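Adenylyl-sulfate kinase 1, chloroplastic (Arabidopsis thaliana, PDB 3UIE) catalyses the ATP-dependent phosphorylation of adenosine 5'-phosphosulfate to 3'-phosphoadenylyl sulfate, the activated sulfate that plants need for reproduction, viability and glucosinolate production. Local coordinates at residues 21-26 with 52-57; 26-31 with 125-130; 36-41 with 103-108; 47-52 with 187-192. All blocks are in the same frame, centred on the assembly; numbering follows the deposited sequence.

Contact 1: residues 21-26 with 52-57; sequences LDQKGC and KGKLCY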
# COMPACT_ATOMS: atom_id res chain seq x y z
N LEU A 21 -0.75 11.12 14.30
CA LEU A 21 -1.18 9.82 14.83
C LEU A 21 -0.61 9.51 16.21
O LEU A 21 -1.05 8.56 16.84
CB LEU A 21 -0.75 8.68 13.89
CG LEU A 21 -1.36 8.72 12.49
CD1 LEU A 21 -0.70 7.68 11.61
CD2 LEU A 21 -2.85 8.46 12.60
N ASP A 22 0.36 10.30 16.65
CA ASP A 22 1.12 9.98 17.88
C ASP A 22 1.69 8.55 17.91
O ASP A 22 1.52 7.81 18.89
CB ASP A 22 0.28 10.25 19.14
CG ASP A 22 1.14 10.31 20.40
OD1 ASP A 22 2.37 10.52 20.30
OD2 ASP A 22 0.58 10.16 21.50
N GLN A 23 2.37 8.17 16.83
CA GLN A 23 3.08 6.89 16.76
C GLN A 23 4.11 7.00 15.65
O GLN A 23 4.13 7.99 14.92
CB GLN A 23 2.12 5.75 16.42
CG GLN A 23 1.46 5.91 15.03
CD GLN A 23 0.34 4.91 14.81
OE1 GLN A 23 -0.55 4.77 15.65
NE2 GLN A 23 0.36 4.24 13.66
N LYS A 24 4.95 5.98 15.51
CA LYS A 24 5.93 5.94 14.44
C LYS A 24 5.60 4.84 13.44
O LYS A 24 5.27 3.71 13.83
CB LYS A 24 7.34 5.73 15.02
CG LYS A 24 7.81 6.95 15.81
CD LYS A 24 9.25 6.83 16.22
CE LYS A 24 9.65 8.01 17.09
NZ LYS A 24 8.99 7.99 18.42
N GLY A 25 5.67 5.18 12.16
CA GLY A 25 5.43 4.22 11.10
C GLY A 25 6.51 3.16 11.15
O GLY A 25 7.66 3.46 11.43
N CYS A 26 6.14 1.92 10.88
CA CYS A 26 7.13 0.85 10.90
C CYS A 26 6.56 -0.37 10.22
O CYS A 26 5.37 -0.39 9.90
CB CYS A 26 7.57 0.52 12.34
SG CYS A 26 6.21 0.12 13.48
N LYS A 52 -5.08 0.62 22.38
CA LYS A 52 -4.20 1.68 22.87
C LYS A 52 -4.25 2.95 22.00
O LYS A 52 -3.52 3.91 22.24
CB LYS A 52 -2.76 1.16 22.94
CG LYS A 52 -2.54 0.00 23.94
CD LYS A 52 -1.15 -0.62 23.81
CE LYS A 52 -0.08 0.23 24.51
NZ LYS A 52 -0.32 0.36 25.98
N GLY A 53 -5.11 2.95 20.99
CA GLY A 53 -5.29 4.11 20.13
C GLY A 53 -4.25 4.22 19.03
O GLY A 53 -4.01 5.29 18.49
N LYS A 54 -3.61 3.10 18.69
CA LYS A 54 -2.61 3.13 17.62
C LYS A 54 -3.19 2.52 16.34
O LYS A 54 -3.95 1.56 16.38
CB LYS A 54 -1.35 2.39 18.05
CG LYS A 54 -0.83 2.82 19.43
CD LYS A 54 -0.44 4.29 19.43
CE LYS A 54 -0.39 4.85 20.84
NZ LYS A 54 -0.10 6.31 20.84
N LEU A 55 -2.80 3.08 15.20
CA LEU A 55 -3.34 2.65 13.91
C LEU A 55 -2.41 1.66 13.24
O LEU A 55 -1.25 2.00 12.93
CB LEU A 55 -3.55 3.85 13.00
CG LEU A 55 -4.15 3.57 11.62
CD1 LEU A 55 -5.49 2.87 11.75
CD2 LEU A 55 -4.29 4.88 10.83
N CYS A 56 -2.91 0.44 13.03
CA CYS A 56 -2.16 -0.64 12.39
C CYS A 56 -2.90 -1.08 11.14
O CYS A 56 -4.09 -0.85 11.01
CB CYS A 56 -2.06 -1.87 13.30
SG CYS A 56 -1.22 -1.58 14.83
N TYR A 57 -2.20 -1.73 10.23
CA TYR A 57 -2.86 -2.33 9.08
C TYR A 57 -2.13 -3.62 8.72
O TYR A 57 -0.92 -3.62 8.60
CB TYR A 57 -2.89 -1.38 7.89
CG TYR A 57 -3.85 -1.91 6.85
CD1 TYR A 57 -5.22 -1.82 7.04
CD2 TYR A 57 -3.38 -2.55 5.71
CE1 TYR A 57 -6.11 -2.34 6.10
CE2 TYR A 57 -4.24 -3.07 4.77
CZ TYR A 57 -5.61 -2.96 4.97
OH TYR A 57 -6.46 -3.48 4.03
O HOH W 1 -3.48 6.79 15.95
O HOH W 2 -2.18 7.44 19.12
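Gln23 and Lys54 face each other where two loops run close together, their CA atoms 6.9 Å apart, too far for direct backbone pairing. Each loop has just left a helix: Asp22 takes positive phi after helix 14-21, and Gly53 ends helix 38-51 in a Schellman motif. The Gln23 side chain spans the separation. CG stands between the backbone N and the carbonyl carbon (chi1 63°) and the chain runs extended, which carries the amide to the backbone of Leu55. There OE1 accepts from Leu55 N at 2.8 Å, the donor lying in the carbonyl plane on a lone pair, while NE2 donates to Leu55 O at 2.9 Å. The amide pairs with the backbone just before strand 56-60, outermost within this chain in the parallel sheet of this P-loop kinase fold, where Leu55 also bonds Ile99 of strand 99-103; NE2 also reaches Gly97 O. A leucine in place of Gln23 would probably leave Leu55 N without its side-chain acceptor and take the NE2 donor from Leu55 O. Lys54 bends at chi2 and donates through NZ to Asp22 O (2.9 Å). NZ also bonds Leu198 O and a water near Leu21 O and Gly53 O, whereas its ion pair with Asp22 OD2 is long at 4.0 Å; Asp22 OD1 accepts from the Ala200 amide. On the dimer side, Leu21 CD2 meets Leu55 CD2 at 4.2 Å, and Leu21 packs on Leu21 of the second subunit.

Contact 2: residues 26-31 with 125-130; sequences CVIWVT and VEVFMD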
# COMPACT_ATOMS: atom_id res chain seq x y z
N CYS A 26 6.14 1.92 10.88
CA CYS A 26 7.13 0.85 10.90
C CYS A 26 6.56 -0.37 10.22
O CYS A 26 5.37 -0.39 9.90
CB CYS A 26 7.57 0.52 12.34
SG CYS A 26 6.21 0.12 13.48
N VAL A 27 7.40 -1.37 10.00
CA VAL A 27 6.95 -2.63 9.41
C VAL A 27 7.22 -3.74 10.41
O VAL A 27 8.36 -3.91 10.83
CB VAL A 27 7.73 -2.94 8.13
CG1 VAL A 27 7.29 -4.29 7.58
CG2 VAL A 27 7.52 -1.81 7.09
N ILE A 28 6.18 -4.49 10.79
CA ILE A 28 6.34 -5.67 11.64
C ILE A 28 6.21 -6.85 10.70
O ILE A 28 5.13 -7.17 10.24
CB ILE A 28 5.25 -5.76 12.73
CG1 ILE A 28 5.09 -4.43 13.48
CG2 ILE A 28 5.53 -6.90 13.70
CD1 ILE A 28 6.36 -3.82 13.97
N TRP A 29 7.34 -7.48 10.39
CA TRP A 29 7.37 -8.53 9.39
C TRP A 29 7.28 -9.90 10.06
O TRP A 29 8.26 -10.37 10.65
CB TRP A 29 8.65 -8.42 8.51
CG TRP A 29 8.58 -9.34 7.35
CD1 TRP A 29 8.80 -10.69 7.36
CD2 TRP A 29 8.16 -9.01 6.02
NE1 TRP A 29 8.58 -11.22 6.11
CE2 TRP A 29 8.18 -10.21 5.27
CE3 TRP A 29 7.79 -7.82 5.39
CZ2 TRP A 29 7.84 -10.25 3.92
CZ3 TRP A 29 7.45 -7.86 4.04
CH2 TRP A 29 7.48 -9.07 3.33
N VAL A 30 6.10 -10.52 9.97
CA VAL A 30 5.86 -11.82 10.62
C VAL A 30 6.02 -12.97 9.63
O VAL A 30 5.24 -13.10 8.67
CB VAL A 30 4.44 -11.88 11.24
CG1 VAL A 30 4.28 -13.16 12.07
CG2 VAL A 30 4.19 -10.66 12.10
N THR A 31 7.04 -13.80 9.87
CA THR A 31 7.37 -14.91 8.98
C THR A 31 7.31 -16.27 9.71
O THR A 31 7.49 -16.35 10.92
CB THR A 31 8.77 -14.69 8.34
OG1 THR A 31 9.10 -15.79 7.50
CG2 THR A 31 9.84 -14.56 9.43
N VAL A 125 10.89 -4.68 11.84
CA VAL A 125 10.95 -5.58 12.98
C VAL A 125 10.58 -6.97 12.52
O VAL A 125 9.41 -7.26 12.28
CB VAL A 125 9.97 -5.14 14.08
CG1 VAL A 125 10.09 -6.06 15.31
CG2 VAL A 125 10.22 -3.67 14.45
N GLU A 126 11.58 -7.83 12.39
CA GLU A 126 11.34 -9.18 11.89
C GLU A 126 10.91 -10.08 13.04
O GLU A 126 11.62 -10.23 14.03
CB GLU A 126 12.61 -9.71 11.23
CG GLU A 126 12.43 -10.99 10.43
CD GLU A 126 13.67 -11.33 9.62
OE1 GLU A 126 14.74 -10.75 9.91
OE2 GLU A 126 13.58 -12.16 8.69
N VAL A 127 9.74 -10.69 12.89
CA VAL A 127 9.13 -11.50 13.93
C VAL A 127 9.02 -12.94 13.44
O VAL A 127 8.34 -13.20 12.45
CB VAL A 127 7.73 -10.95 14.30
CG1 VAL A 127 7.05 -11.84 15.33
CG2 VAL A 127 7.85 -9.52 14.81
N PHE A 128 9.72 -13.87 14.10
CA PHE A 128 9.75 -15.26 13.66
C PHE A 128 8.78 -16.08 14.50
O PHE A 128 8.91 -16.14 15.73
CB PHE A 128 11.18 -15.83 13.82
CG PHE A 128 11.34 -17.27 13.40
CD1 PHE A 128 10.59 -17.82 12.37
CD2 PHE A 128 12.27 -18.09 14.05
CE1 PHE A 128 10.75 -19.14 11.99
CE2 PHE A 128 12.43 -19.42 13.68
CZ PHE A 128 11.67 -19.95 12.65
N MET A 129 7.81 -16.71 13.84
CA MET A 129 6.96 -17.68 14.51
C MET A 129 7.71 -19.01 14.57
O MET A 129 7.63 -19.84 13.65
CB MET A 129 5.63 -17.84 13.78
CG MET A 129 4.84 -16.52 13.59
SD MET A 129 4.68 -15.55 15.12
CE MET A 129 3.54 -16.59 16.04
N ASP A 130 8.45 -19.21 15.65
CA ASP A 130 9.36 -20.34 15.79
C ASP A 130 8.60 -21.59 16.24
O ASP A 130 8.75 -22.04 17.37
CB ASP A 130 10.44 -19.97 16.82
CG ASP A 130 11.55 -21.00 16.91
OD1 ASP A 130 11.63 -21.90 16.05
OD2 ASP A 130 12.35 -20.89 17.86
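Ile28 pairs with Val125, and from there strands 26-31 and 124-129 run parallel as far as Thr31 and Phe128. Five backbone hydrogen bonds join them, from Val125 N to Val27 O at the start to Met129 N to Thr31 O at the end; the shortest, Val127 N to Trp29 O, measures 2.7 Å.

The tight side is the face bearing Ile28, Val30, Val125 and Val127. Ile28 uses two branches: CD1 lies beside Val125 CB at 3.8 Å, and CG2, anti to the backbone N, reaches Val127 CG2 at 3.7 Å. An alanine at Ile28 would lose both branches and is likely to open a gap beside the two valines. Val30 CG1 meets Met129 CG at 3.7 Å, and the methionine, bent at chi2 and chi3, turns its sulfur onto Leu41 of helix 38-51, while its CG lies against Lys38.

The other face is looser between the strands and more polar. Trp29 leads its indole away from strand 124-129 to donate through NE1 to Ser106 OG, and Glu126 forms salt bridges with Arg112 and Arg116. Thr31 CG2 rests 3.6 Å from Val127 O, while its OG1 bonds Ile105 O and Tyr163 OH. Phe128, partly exposed, turns a ring edge to Thr31 O, with CD1 3.7 Å away.

In the parallel 2-3-1-4-5 sheet of a P-loop NTPase, strand 26-31 is the central strand and 124-129 its neighbour, with strand 26-31 leading directly into the ATP-binding loop.

Contact 3: residues 36-41 with 103-108; sequences SGKSTL and SLISPY. With MG (magnesium ion), chain F; ANP (phosphoaminophosphonic acid-adenylate ester), chain E; ADX (adenosine-5'-phosphosulfate), chain D.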
# COMPACT_ATOMS: atom_id res chain seq x y z
N SER A 36 1.94 -21.79 11.50
CA SER A 36 2.78 -21.40 12.64
C SER A 36 2.11 -20.36 13.52
O SER A 36 2.56 -20.08 14.63
CB SER A 36 4.15 -20.90 12.17
OG SER A 36 4.04 -19.80 11.29
N GLY A 37 1.02 -19.78 13.01
CA GLY A 37 0.23 -18.82 13.77
C GLY A 37 0.51 -17.34 13.45
O GLY A 37 0.25 -16.47 14.29
N LYS A 38 1.00 -17.06 12.25
CA LYS A 38 1.30 -15.68 11.85
C LYS A 38 0.05 -14.78 11.85
O LYS A 38 0.07 -13.68 12.41
CB LYS A 38 1.96 -15.66 10.46
CG LYS A 38 3.29 -16.41 10.36
CD LYS A 38 3.78 -16.39 8.91
CE LYS A 38 2.76 -16.97 7.93
NZ LYS A 38 2.62 -18.46 8.05
N SER A 39 -1.02 -15.24 11.23
CA SER A 39 -2.24 -14.43 11.11
C SER A 39 -2.91 -14.24 12.47
O SER A 39 -3.46 -13.17 12.77
CB SER A 39 -3.22 -15.06 10.10
OG SER A 39 -2.64 -15.01 8.81
N THR A 40 -2.86 -15.28 13.28
CA THR A 40 -3.45 -15.22 14.60
C THR A 40 -2.73 -14.18 15.47
O THR A 40 -3.36 -13.38 16.17
CB THR A 40 -3.42 -16.58 15.27
OG1 THR A 40 -4.22 -17.49 14.50
CG2 THR A 40 -3.97 -16.48 16.67
N LEU A 41 -1.41 -14.20 15.40
CA LEU A 41 -0.59 -13.19 16.07
C LEU A 41 -0.86 -11.79 15.50
O LEU A 41 -1.02 -10.82 16.25
CB LEU A 41 0.89 -13.53 15.96
CG LEU A 41 1.74 -12.36 16.45
CD1 LEU A 41 1.63 -12.20 17.96
CD2 LEU A 41 3.18 -12.50 16.00
N SER A 103 2.11 -10.39 7.27
CA SER A 103 2.01 -11.78 7.71
C SER A 103 2.03 -12.71 6.50
O SER A 103 0.99 -12.97 5.92
CB SER A 103 0.71 -11.97 8.51
OG SER A 103 0.43 -13.34 8.78
N LEU A 104 3.21 -13.16 6.12
CA LEU A 104 3.41 -13.97 4.92
C LEU A 104 4.38 -15.06 5.29
O LEU A 104 5.28 -14.82 6.11
CB LEU A 104 4.09 -13.13 3.84
CG LEU A 104 3.45 -12.34 2.71
CD1 LEU A 104 2.68 -11.14 3.23
CD2 LEU A 104 4.56 -11.89 1.78
N ILE A 105 4.24 -16.25 4.70
CA ILE A 105 5.23 -17.31 4.94
C ILE A 105 6.63 -16.78 4.68
O ILE A 105 7.55 -17.00 5.47
CB ILE A 105 4.95 -18.57 4.08
CG1 ILE A 105 3.61 -19.19 4.47
CG2 ILE A 105 6.09 -19.60 4.26
CD1 ILE A 105 3.21 -20.39 3.62
N SER A 106 6.79 -16.07 3.56
CA SER A 106 8.06 -15.44 3.16
C SER A 106 9.28 -16.31 3.48
O SER A 106 10.10 -15.94 4.31
CB SER A 106 8.20 -14.03 3.76
OG SER A 106 7.87 -14.01 5.14
N PRO A 107 9.38 -17.47 2.82
CA PRO A 107 10.33 -18.51 3.23
C PRO A 107 11.80 -18.20 2.96
O PRO A 107 12.65 -18.78 3.61
CB PRO A 107 9.88 -19.72 2.39
CG PRO A 107 9.27 -19.11 1.17
CD PRO A 107 8.57 -17.87 1.66
N TYR A 108 12.09 -17.30 2.03
CA TYR A 108 13.46 -17.08 1.58
C TYR A 108 14.13 -15.92 2.31
O TYR A 108 13.64 -14.79 2.32
CB TYR A 108 13.49 -16.87 0.06
CG TYR A 108 12.72 -17.92 -0.71
CD1 TYR A 108 12.75 -19.26 -0.33
CD2 TYR A 108 11.96 -17.57 -1.81
CE1 TYR A 108 12.04 -20.22 -1.05
CE2 TYR A 108 11.25 -18.51 -2.53
CZ TYR A 108 11.29 -19.83 -2.15
OH TYR A 108 10.57 -20.76 -2.88
MG MG F . -2.25 -16.93 7.72
PG ANP E . -0.72 -19.61 6.86
O1G ANP E . -1.10 -20.89 5.95
O2G ANP E . -1.77 -18.55 6.52
O3G ANP E . 0.68 -19.15 6.53
PB ANP E . -0.52 -18.98 9.72
O1B ANP E . -1.34 -17.65 9.56
O2B ANP E . 0.98 -18.88 10.09
N3B ANP E . -0.98 -20.04 8.47
PA ANP E . -2.75 -19.24 11.58
O1A ANP E . -3.85 -19.32 10.59
O2A ANP E . -2.66 -17.93 12.28
O3A ANP E . -1.42 -19.69 10.86
O5' ANP E . -2.90 -20.37 12.68
C5' ANP E . -3.03 -21.71 12.36
C4' ANP E . -3.73 -22.48 13.33
O4' ANP E . -2.95 -22.57 14.56
C3' ANP E . -4.98 -21.77 13.64
O3' ANP E . -6.07 -22.66 13.54
C2' ANP E . -4.83 -21.27 15.00
O2' ANP E . -5.98 -21.52 15.76
C1' ANP E . -3.70 -22.02 15.59
N9 ANP E . -2.90 -21.11 16.43
C8 ANP E . -2.53 -19.88 16.06
N7 ANP E . -1.82 -19.36 17.06
C5 ANP E . -1.75 -20.26 18.05
C6 ANP E . -1.15 -20.23 19.30
N6 ANP E . -0.43 -19.04 19.74
N1 ANP E . -1.25 -21.31 20.09
C2 ANP E . -1.92 -22.40 19.67
N3 ANP E . -2.51 -22.46 18.48
C4 ANP E . -2.44 -21.39 17.65
SB ADX D . 4.69 -16.85 0.36
O1B ADX D . 4.60 -16.36 -0.99
O2B ADX D . 5.67 -17.96 0.40
O3B ADX D . 5.15 -15.80 1.29
PA ADX D . 2.08 -16.58 1.27
O1A ADX D . 1.90 -15.37 0.40
O2A ADX D . 2.08 -16.23 2.75
O3A ADX D . 3.37 -17.41 0.83
O5' ADX D . 0.87 -17.55 0.96
C5' ADX D . 0.63 -18.64 1.80
C4' ADX D . -0.72 -19.14 1.80
O4' ADX D . -1.02 -19.68 0.52
C3' ADX D . -0.82 -20.25 2.79
O3' ADX D . -1.83 -19.94 3.70
C2' ADX D . -1.26 -21.37 2.07
O2' ADX D . -2.56 -21.61 2.52
C1' ADX D . -1.36 -21.02 0.64
N9 ADX D . -0.58 -21.90 -0.19
C8 ADX D . -0.99 -22.47 -1.35
N7 ADX D . 0.03 -23.16 -1.88
C5 ADX D . 1.09 -23.03 -1.06
C6 ADX D . 2.41 -23.52 -1.08
N6 ADX D . 2.85 -24.34 -2.17
N1 ADX D . 3.26 -23.22 -0.07
C2 ADX D . 2.86 -22.45 0.95
N3 ADX D . 1.59 -21.96 1.00
C4 ADX D . 0.70 -22.23 0.02
O HOH W 3 -0.55 -15.63 6.99
O HOH W 4 -3.98 -17.72 8.38
O HOH W 5 -3.34 -16.14 6.14
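Lys38 and Ser103 meet by close packing, without a direct hydrogen bond between the segments: in the Ser103 conformer described, OG lies 3.2 Å from Lys38 CB, and Lys38 CD passes 3.5 Å from Leu104 O. Most polar links run through the ligands. Bends at chi3 and chi4 (-56° and -71°) curl the lysine back, so that NZ donates to O3G of the ATP analogue at 2.6 Å and to its O2B at 2.7 Å, bridging the beta and gamma phosphates; NZ also bonds Gly32 O. Backbone amides of Lys38, Ser39 and Thr40 grip the phosphates as well, and Thr40 OG1 holds O2A. On the substrate side, Ile105 N donates to the alpha-phosphate oxygen O2A of adenosine-5'-phosphosulfate and Ser106 N to its sulfate oxygen O3B, 2.8 Å away.

Metal coordination adds Ser39 OG at 2.2 Å from magnesium, completed by two phosphate oxygens and three waters. Asp60 OD1 hydrogen-bonds Ser39 OG from the second shell; in the same conformer, Ser103 OG bonds Asp60 OD1 and one of the waters.

This Walker A loop opens helix 38-51, whose Leu41 packs on strand 124-129 and helix 181-195, while the substrate loop leaves strand 99-103 with Leu104 against helix 76-95.

Contact 4: residues 47-52 with 187-192; sequences QMLYQK and KVVGYL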
# COMPACT_ATOMS: atom_id res chain seq x y z
N GLN A 47 -5.46 -5.91 17.43
CA GLN A 47 -6.51 -5.64 18.41
C GLN A 47 -5.96 -4.86 19.60
O GLN A 47 -6.57 -3.91 20.08
CB GLN A 47 -7.12 -6.96 18.88
CG GLN A 47 -8.04 -6.80 20.06
CD GLN A 47 -9.41 -6.32 19.66
OE1 GLN A 47 -9.68 -6.09 18.47
NE2 GLN A 47 -10.30 -6.17 20.63
N MET A 48 -4.80 -5.29 20.07
CA MET A 48 -4.18 -4.71 21.26
C MET A 48 -3.71 -3.28 20.98
O MET A 48 -3.89 -2.38 21.81
CB MET A 48 -3.00 -5.60 21.69
CG MET A 48 -2.33 -5.22 22.99
SD MET A 48 -1.15 -6.53 23.47
CE MET A 48 -2.27 -7.90 23.65
N LEU A 49 -3.12 -3.06 19.81
CA LEU A 49 -2.64 -1.73 19.46
C LEU A 49 -3.80 -0.78 19.23
O LEU A 49 -3.77 0.38 19.65
CB LEU A 49 -1.74 -1.79 18.22
CG LEU A 49 -0.37 -2.40 18.50
CD1 LEU A 49 0.35 -2.70 17.20
CD2 LEU A 49 0.47 -1.49 19.40
N TYR A 50 -4.85 -1.28 18.60
CA TYR A 50 -6.04 -0.45 18.35
C TYR A 50 -6.61 0.02 19.68
O TYR A 50 -7.00 1.16 19.82
CB TYR A 50 -7.10 -1.21 17.57
CG TYR A 50 -8.30 -0.33 17.33
CD1 TYR A 50 -8.33 0.55 16.25
CD2 TYR A 50 -9.37 -0.31 18.23
CE1 TYR A 50 -9.42 1.40 16.04
CE2 TYR A 50 -10.45 0.53 18.03
CZ TYR A 50 -10.46 1.38 16.94
OH TYR A 50 -11.53 2.22 16.74
N GLN A 51 -6.66 -0.87 20.68
CA GLN A 51 -7.23 -0.48 21.98
C GLN A 51 -6.37 0.60 22.68
O GLN A 51 -6.88 1.40 23.45
CB GLN A 51 -7.45 -1.71 22.87
CG GLN A 51 -7.93 -1.37 24.28
CD GLN A 51 -8.59 -2.56 24.99
OE1 GLN A 51 -9.07 -3.49 24.34
NE2 GLN A 51 -8.62 -2.52 26.32
N LYS A 52 -5.08 0.62 22.38
CA LYS A 52 -4.20 1.68 22.87
C LYS A 52 -4.25 2.95 22.00
O LYS A 52 -3.52 3.91 22.24
CB LYS A 52 -2.76 1.16 22.94
CG LYS A 52 -2.54 0.00 23.94
CD LYS A 52 -1.15 -0.62 23.81
CE LYS A 52 -0.08 0.23 24.51
NZ LYS A 52 -0.32 0.36 25.98
N LYS A 187 4.12 -9.32 24.17
CA LYS A 187 5.57 -9.26 24.05
C LYS A 187 5.98 -8.33 22.90
O LYS A 187 6.92 -7.54 23.04
CB LYS A 187 6.17 -10.66 23.84
CG LYS A 187 5.96 -11.60 25.00
CD LYS A 187 6.59 -12.96 24.72
CE LYS A 187 6.48 -13.89 25.92
NZ LYS A 187 7.30 -13.37 27.06
N VAL A 188 5.27 -8.40 21.78
CA VAL A 188 5.52 -7.50 20.67
C VAL A 188 5.18 -6.07 21.05
O VAL A 188 5.93 -5.16 20.75
CB VAL A 188 4.76 -7.92 19.38
CG1 VAL A 188 5.02 -6.93 18.26
CG2 VAL A 188 5.21 -9.33 18.98
N VAL A 189 4.06 -5.85 21.73
CA VAL A 189 3.67 -4.48 22.06
C VAL A 189 4.68 -3.88 23.04
O VAL A 189 5.09 -2.73 22.90
CB VAL A 189 2.25 -4.42 22.66
CG1 VAL A 189 2.02 -3.07 23.35
CG2 VAL A 189 1.20 -4.63 21.57
N GLY A 190 5.09 -4.67 24.02
CA GLY A 190 6.10 -4.23 24.97
C GLY A 190 7.38 -3.82 24.27
O GLY A 190 8.00 -2.83 24.63
N TYR A 191 7.77 -4.59 23.27
CA TYR A 191 8.97 -4.29 22.51
C TYR A 191 8.80 -2.97 21.74
O TYR A 191 9.68 -2.10 21.79
CB TYR A 191 9.30 -5.45 21.56
CG TYR A 191 10.47 -5.20 20.63
CD1 TYR A 191 11.74 -5.71 20.92
CD2 TYR A 191 10.29 -4.49 19.45
CE1 TYR A 191 12.82 -5.48 20.06
CE2 TYR A 191 11.35 -4.26 18.59
CZ TYR A 191 12.60 -4.75 18.89
OH TYR A 191 13.61 -4.51 18.00
N LEU A 192 7.67 -2.81 21.06
CA LEU A 192 7.40 -1.59 20.30
C LEU A 192 7.36 -0.39 21.24
O LEU A 192 7.88 0.68 20.93
CB LEU A 192 6.09 -1.70 19.53
CG LEU A 192 6.09 -2.78 18.44
CD1 LEU A 192 4.70 -2.98 17.84
CD2 LEU A 192 7.14 -2.48 17.36
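Val189 meets three side chains of segment 47-52 with its two methyls: Met48 and Leu49 on the helix and Lys52 just past its end. CG2 takes the first two: Met48 SD comes up to it at 3.6 Å, and the Leu49 side chain runs antiparallel alongside the valine, CD2 at 3.9 Å from CG2. CG1 meets the aliphatic part of Lys52, whose CD lies 4.0 Å away. A second, lighter touch joins Leu49 CD1 to Leu192 CD1 at 4.4 Å, one turn further along helix 181-195.

Met48 CG is anti to the backbone N (chi1 -174°) and the chain stays extended to SD, which brings the sulfur across to the valine; the turn at chi3 then sets only the terminal methyl. Lys52 stays extended through chi2, which brings CD to the valine; the later bends turn only CE and NZ, on the exposed side.

The axes of the short helical segments 47-51 and 187-192 run at 47° and come within 10.7 Å, a wide spacing bridged by side chains alone. Helix 38-51 follows the ATP-binding loop of the P-loop fold, and helix 181-195 is the last of the chain; the Met48 side chain lies about 12 Å from the bound ATP analogue.

Around these side chains, Leu45 reaches both Val188 and Val189, and Met48 also lies against Ile182, Ala185 and Glu186. Val188 turns to Ile171 and Leu173 of strand 171-173, outermost within this chain, while Leu198 in the C-terminal tail touches Leu49 and Leu192. Gln47 and Tyr50 hydrogen-bond to Ser11 and Asp16 of the second subunit.

In the fold
From the N terminus, the chain leaves helix 14-21, and contact 1 closes the first loop, around strand 26-31 and helix 38-51. Contact 2 starts at Cys26, which it shares with contact 1, and closes a longer loop at strand 124-129; contact 3 lies wholly within that loop, joining the start of helix 38-51 to the substrate loop after strand 99-103. Contact 4 makes the widest closure, from the end of helix 38-51 to helix 181-195, and crosses the other three, as contact 1 crosses contacts 2 and 3. Helix 38-51 thus connects contacts 3 and 4, whose centres are about 18 Å apart, while Ile28 against Leu192 joins the central sheet to the last helix.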